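Local coordinates for protein vacuolar aminopeptidase 1 (Saccharomyces cerevisiae, PDB 5JGF) that removes N-terminal amino acids, preferably neutral or hydrophobic ones, from peptides in the vacuole as a zinc-dependent dodecameric aminopeptidase of the M18 family, at residues G311-V316 against T333-S338; A393-D398 against R464-E469. All coordinates share one frame; numbering follows the deposited sequence.

Contact 1. Residues G311-V316 against T333-S338; sequences GLLESV and TVWANS
The first turn of helix 312-324, which packs on the large mixed β-sheet of the catalytic fold, meets the last turn of helix 331-336, which leads into strand 339-347, and W335 bridges the gap between them. L313 and W335 make the closest approach: CH2, on the six-membered ring, lies 3.8 Å from L313 CG and 3.9 Å from L313 CD2. The leucine sends CG anti to its own backbone N (chi1 171°), which brings the isobutyl end nearer the indole than its CB would suggest, while its side chain also meets T291, T293 and Y295 of strand 289-295. Further along the ring, W335 CZ2 sits 4.3 Å from E314 CA, so the indole touches the helix backbone as well as the leucine side chain. The pyrrole N-H is answered by water: W335 NE1 donates to water 1 at 3.0 Å, lying in the ring plane, and the same water donates to E314 O at 3.0 Å. The carboxylate of E314 turns elsewhere, with OE2 bonded to Q422. Behind the tryptophan the helix end is tied down by side chains. N337 ND2 donates to T333 O at 2.8 Å, and S338 OG donates to V334 O at 2.6 Å, approaching from the face of that carbonyl's plane opposite to N337 N. N337 ND2 also reaches K47 O of a second subunit. Apolar packing plus one water-bridged indole N-H thus joins a helix on the central sheet to the next helix along the chain in this α/β zinc exopeptidase fold.

Contact 2. Residues A393-D398 against R464-E469; sequences ARRNGD and RSVYDE
R395 sets CG anti to its carbonyl carbon (chi1 -66°) and runs extended from CG to NE, carrying its guanidinium across to V466, S465 and E469. V466 CG2 lies over one face of that group, 3.4 Å from R395 NH1 and 3.7 Å from R395 CZ; the two side chains run antiparallel where they pass. S465 OG comes up at the guanidinium edge, in its plane. In E469, chi1 (-63°) places CG anti to the carbonyl carbon, 3.4 Å from R395 NH2, and the bend at chi2 turns the carboxylate to leave OE2 4.3 Å from that nitrogen, too far for a salt bridge. Water 2 fills the interval: it accepts from R395 NH2 at 3.1 Å and donates to S465 O and, at 2.5 Å, to E469 OE2. The direct charge partner of R395 is E391, one turn earlier, whose carboxylate takes NE. These residues join the last turn of helix 383-396, just before strand 400-403 of the mixed sheet, to the final part of the C-terminal helix. With an alanine at R395, water 2 and E469 OE2 would probably lose their link to helix 383-396, E391 one of its charge partners, and V466 CG2 the guanidinium face against it. Across G397, which leaves the helix with positive phi, N396 ND2 reaches D398 OD2 at 2.7 Å, and D398 OD1 is salt-bridged to K454 of helix 448-468.

Both segments of contact 1 come before either of contact 2 along the chain, and the centres of the two contacts lie about 21 Å apart. Contact 1 joins the neighbouring helices 312-324 and 331-336, whereas contact 2 brings together helix 383-396 and the C-terminal helix 448-468 across 65 intervening residues. The two meet directly at the end of helix 331-336: N337 O approaches R464 NH1, a weak hydrogen bond, and S338 O packs on Y467. Helix 448-468 thus touches both the end of helix 331-336 and helix 383-396. Both contacts lie away from the zinc and substrate sites, and both touch a second subunit, which places them beside an interface of the dodecamer.

Contact 1. Residues G311-V316 against T333-S338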
loop_
_atom_site.group_PDB
_atom_site.type_symbol
_atom_site.label_atom_id
_atom_site.label_comp_id
_atom_site.label_asym_id
_atom_site.label_seq_id
_atom_site.Cartn_x
_atom_site.Cartn_y
_atom_site.Cartn_z
ATOM N N GLY D 311 8.937 46.975 16.623
ATOM C CA GLY D 311 8.937 47.882 17.761
ATOM C C GLY D 311 8.455 49.321 17.673
ATOM O O GLY D 311 8.966 50.170 18.404
ATOM N N LEU D 312 7.479 49.620 16.823
ATOM C CA LEU D 312 6.998 50.999 16.741
ATOM C C LEU D 312 6.402 51.455 18.077
ATOM O O LEU D 312 6.561 52.611 18.473
ATOM C CB LEU D 312 5.960 51.151 15.628
ATOM C CG LEU D 312 5.389 52.570 15.473
ATOM C CD1 LEU D 312 6.527 53.552 15.167
ATOM C CD2 LEU D 312 4.346 52.593 14.364
ATOM N N LEU D 313 5.720 50.546 18.772
ATOM C CA LEU D 313 5.116 50.873 20.061
ATOM C C LEU D 313 6.177 51.318 21.058
ATOM O O LEU D 313 6.059 52.380 21.676
ATOM C CB LEU D 313 4.378 49.659 20.629
ATOM C CG LEU D 313 3.891 49.798 22.076
ATOM C CD1 LEU D 313 2.817 50.870 22.166
ATOM C CD2 LEU D 313 3.350 48.460 22.559
ATOM N N GLU D 314 7.208 50.491 21.214
ATOM C CA GLU D 314 8.300 50.781 22.131
ATOM C C GLU D 314 8.974 52.097 21.751
ATOM O O GLU D 314 9.365 52.881 22.619
ATOM C CB GLU D 314 9.333 49.644 22.105
ATOM C CG GLU D 314 8.800 48.268 22.529
ATOM C CD GLU D 314 8.281 47.431 21.361
ATOM O OE1 GLU D 314 7.249 47.790 20.765
ATOM O OE2 GLU D 314 8.916 46.405 21.039
ATOM N N SER D 315 9.109 52.334 20.451
ATOM C CA SER D 315 9.730 53.559 19.959
ATOM C C SER D 315 8.916 54.787 20.355
ATOM O O SER D 315 9.463 55.772 20.850
ATOM C CB SER D 315 9.865 53.509 18.438
ATOM O OG SER D 315 10.358 54.742 17.941
ATOM N N VAL D 316 7.611 54.721 20.123
ATOM C CA VAL D 316 6.709 55.816 20.453
ATOM C C VAL D 316 6.797 56.173 21.934
ATOM O O VAL D 316 6.908 57.346 22.291
ATOM C CB VAL D 316 5.244 55.451 20.104
ATOM C CG1 VAL D 316 4.281 56.450 20.742
ATOM C CG2 VAL D 316 5.064 55.438 18.593
ATOM N N THR D 333 10.056 50.785 34.504
ATOM C CA THR D 333 8.975 51.064 35.437
ATOM C C THR D 333 7.695 51.321 34.649
ATOM O O THR D 333 6.612 50.908 35.056
ATOM C CB THR D 333 9.296 52.295 36.310
ATOM O OG1 THR D 333 10.357 51.963 37.212
ATOM C CG2 THR D 333 8.073 52.726 37.104
ATOM N N VAL D 334 7.833 51.999 33.512
ATOM C CA VAL D 334 6.691 52.304 32.659
ATOM C C VAL D 334 5.975 51.025 32.222
ATOM O O VAL D 334 4.777 50.861 32.443
ATOM C CB VAL D 334 7.130 53.074 31.394
ATOM C CG1 VAL D 334 5.954 53.212 30.424
ATOM C CG2 VAL D 334 7.667 54.452 31.784
ATOM N N TRP D 335 6.719 50.112 31.609
ATOM C CA TRP D 335 6.128 48.870 31.133
ATOM C C TRP D 335 5.652 47.950 32.248
ATOM O O TRP D 335 4.647 47.256 32.092
ATOM C CB TRP D 335 7.114 48.155 30.205
ATOM C CG TRP D 335 7.284 48.897 28.908
ATOM C CD1 TRP D 335 8.436 49.438 28.412
ATOM C CD2 TRP D 335 6.251 49.216 27.966
ATOM N NE1 TRP D 335 8.183 50.078 27.221
ATOM C CE2 TRP D 335 6.849 49.959 26.925
ATOM C CE3 TRP D 335 4.876 48.948 27.903
ATOM C CZ2 TRP D 335 6.120 50.438 25.830
ATOM C CZ3 TRP D 335 4.150 49.424 26.813
ATOM C CH2 TRP D 335 4.776 50.163 25.793
ATOM N N ALA D 336 6.350 47.953 33.381
ATOM C CA ALA D 336 5.943 47.108 34.496
ATOM C C ALA D 336 4.549 47.519 34.965
ATOM O O ALA D 336 3.800 46.704 35.504
ATOM C CB ALA D 336 6.945 47.220 35.642
ATOM N N ASN D 337 4.200 48.783 34.743
ATOM C CA ASN D 337 2.898 49.305 35.152
ATOM C C ASN D 337 1.902 49.440 34.004
ATOM O O ASN D 337 0.855 50.062 34.167
ATOM C CB ASN D 337 3.072 50.677 35.816
ATOM C CG ASN D 337 3.663 50.583 37.207
ATOM O OD1 ASN D 337 2.993 50.154 38.150
ATOM N ND2 ASN D 337 4.926 50.975 37.344
ATOM N N SER D 338 2.216 48.847 32.855
ATOM C CA SER D 338 1.350 48.942 31.683
ATOM C C SER D 338 0.481 47.714 31.425
ATOM O O SER D 338 0.725 46.634 31.959
ATOM C CB SER D 338 2.196 49.199 30.431
ATOM O OG SER D 338 3.006 50.359 30.564
HETATM O O HOH W 1 9.799 51.797 25.417
#

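Contact 2. Residues A393-D398 against R464-E469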
loop_
_atom_site.group_PDB
_atom_site.type_symbol
_atom_site.label_atom_id
_atom_site.label_comp_id
_atom_site.label_asym_id
_atom_site.label_seq_id
_atom_site.Cartn_x
_atom_site.Cartn_y
_atom_site.Cartn_z
ATOM N N ALA D 393 -14.841 44.491 32.634
ATOM C CA ALA D 393 -16.125 44.266 31.980
ATOM C C ALA D 393 -17.283 44.412 32.965
ATOM O O ALA D 393 -18.299 45.032 32.644
ATOM C CB ALA D 393 -16.154 42.881 31.341
ATOM N N ARG D 394 -17.133 43.841 34.158
ATOM C CA ARG D 394 -18.184 43.932 35.167
ATOM C C ARG D 394 -18.489 45.390 35.496
ATOM O O ARG D 394 -19.643 45.755 35.706
ATOM C CB ARG D 394 -17.782 43.176 36.441
ATOM C CG ARG D 394 -17.771 41.654 36.283
ATOM C CD ARG D 394 -17.696 40.943 37.631
ATOM N NE ARG D 394 -16.413 41.135 38.300
ATOM C CZ ARG D 394 -15.347 40.361 38.121
ATOM N NH1 ARG D 394 -15.402 39.329 37.290
ATOM N NH2 ARG D 394 -14.223 40.622 38.775
ATOM N N ARG D 395 -17.453 46.223 35.528
ATOM C CA ARG D 395 -17.627 47.641 35.829
ATOM C C ARG D 395 -18.287 48.426 34.698
ATOM O O ARG D 395 -19.109 49.308 34.953
ATOM C CB ARG D 395 -16.276 48.293 36.154
ATOM C CG ARG D 395 -15.613 47.788 37.424
ATOM C CD ARG D 395 -14.414 48.653 37.782
ATOM N NE ARG D 395 -13.715 48.175 38.972
ATOM C CZ ARG D 395 -12.708 48.819 39.554
ATOM N NH1 ARG D 395 -12.279 49.973 39.059
ATOM N NH2 ARG D 395 -12.126 48.308 40.631
ATOM N N ASN D 396 -17.937 48.101 33.455
ATOM C CA ASN D 396 -18.468 48.805 32.286
ATOM C C ASN D 396 -19.752 48.204 31.724
ATOM O O ASN D 396 -20.327 48.739 30.777
ATOM C CB ASN D 396 -17.403 48.848 31.178
ATOM C CG ASN D 396 -17.664 49.943 30.142
ATOM O OD1 ASN D 396 -17.908 51.100 30.496
ATOM N ND2 ASN D 396 -17.589 49.585 28.857
ATOM N N GLY D 397 -20.203 47.098 32.300
ATOM C CA GLY D 397 -21.415 46.476 31.805
ATOM C C GLY D 397 -21.177 45.740 30.499
ATOM O O GLY D 397 -22.062 45.670 29.645
ATOM N N ASP D 398 -19.972 45.205 30.332
ATOM C CA ASP D 398 -19.640 44.453 29.127
ATOM C C ASP D 398 -19.638 42.973 29.460
ATOM O O ASP D 398 -19.455 42.585 30.614
ATOM C CB ASP D 398 -18.249 44.819 28.602
ATOM C CG ASP D 398 -18.167 46.238 28.101
ATOM O OD1 ASP D 398 -18.997 46.617 27.248
ATOM O OD2 ASP D 398 -17.261 46.968 28.554
ATOM N N ARG D 464 -6.699 51.881 34.119
ATOM C CA ARG D 464 -5.768 52.335 35.150
ATOM C C ARG D 464 -6.352 52.126 36.545
ATOM O O ARG D 464 -5.680 51.596 37.431
ATOM C CB ARG D 464 -5.414 53.813 34.936
ATOM C CG ARG D 464 -4.312 54.355 35.854
ATOM C CD ARG D 464 -2.994 53.597 35.702
ATOM N NE ARG D 464 -2.894 52.466 36.620
ATOM C CZ ARG D 464 -1.897 51.585 36.632
ATOM N NH1 ARG D 464 -0.896 51.686 35.767
ATOM N NH2 ARG D 464 -1.894 50.602 37.523
ATOM N N SER D 465 -7.606 52.524 36.728
ATOM C CA SER D 465 -8.277 52.379 38.017
ATOM C C SER D 465 -8.422 50.917 38.431
ATOM O O SER D 465 -8.300 50.583 39.609
ATOM C CB SER D 465 -9.658 53.036 37.971
ATOM O OG SER D 465 -10.333 52.873 39.206
ATOM N N VAL D 466 -8.687 50.046 37.463
ATOM C CA VAL D 466 -8.843 48.624 37.753
ATOM C C VAL D 466 -7.509 47.955 38.075
ATOM O O VAL D 466 -7.407 47.193 39.038
ATOM C CB VAL D 466 -9.501 47.873 36.568
ATOM C CG1 VAL D 466 -9.489 46.371 36.831
ATOM C CG2 VAL D 466 -10.927 48.356 36.377
ATOM N N TYR D 467 -6.486 48.241 37.275
ATOM C CA TYR D 467 -5.183 47.633 37.498
ATOM C C TYR D 467 -4.602 48.072 38.839
ATOM O O TYR D 467 -3.754 47.389 39.404
ATOM C CB TYR D 467 -4.228 47.979 36.349
ATOM C CG TYR D 467 -3.028 47.053 36.229
ATOM C CD1 TYR D 467 -3.128 45.696 36.554
ATOM C CD2 TYR D 467 -1.814 47.519 35.733
ATOM C CE1 TYR D 467 -2.045 44.829 36.383
ATOM C CE2 TYR D 467 -0.727 46.662 35.555
ATOM C CZ TYR D 467 -0.851 45.319 35.882
ATOM O OH TYR D 467 0.216 44.469 35.694
ATOM N N ASP D 468 -5.065 49.209 39.349
ATOM C CA ASP D 468 -4.590 49.697 40.646
ATOM C C ASP D 468 -4.985 48.733 41.760
ATOM O O ASP D 468 -4.257 48.574 42.745
ATOM C CB ASP D 468 -5.176 51.071 40.972
ATOM C CG ASP D 468 -4.504 52.196 40.212
ATOM O OD1 ASP D 468 -3.350 52.022 39.776
ATOM O OD2 ASP D 468 -5.134 53.267 40.072
ATOM N N GLU D 469 -6.146 48.099 41.596
ATOM C CA GLU D 469 -6.668 47.154 42.575
ATOM C C GLU D 469 -5.816 45.898 42.729
ATOM O O GLU D 469 -5.958 45.170 43.706
ATOM C CB GLU D 469 -8.114 46.755 42.219
ATOM C CG GLU D 469 -9.127 47.894 42.241
ATOM C CD GLU D 469 -9.121 48.640 43.575
ATOM O OE1 GLU D 469 -8.726 48.048 44.597
ATOM O OE2 GLU D 469 -9.519 49.818 43.631
HETATM O O HOH W 2 -10.527 50.835 41.581
#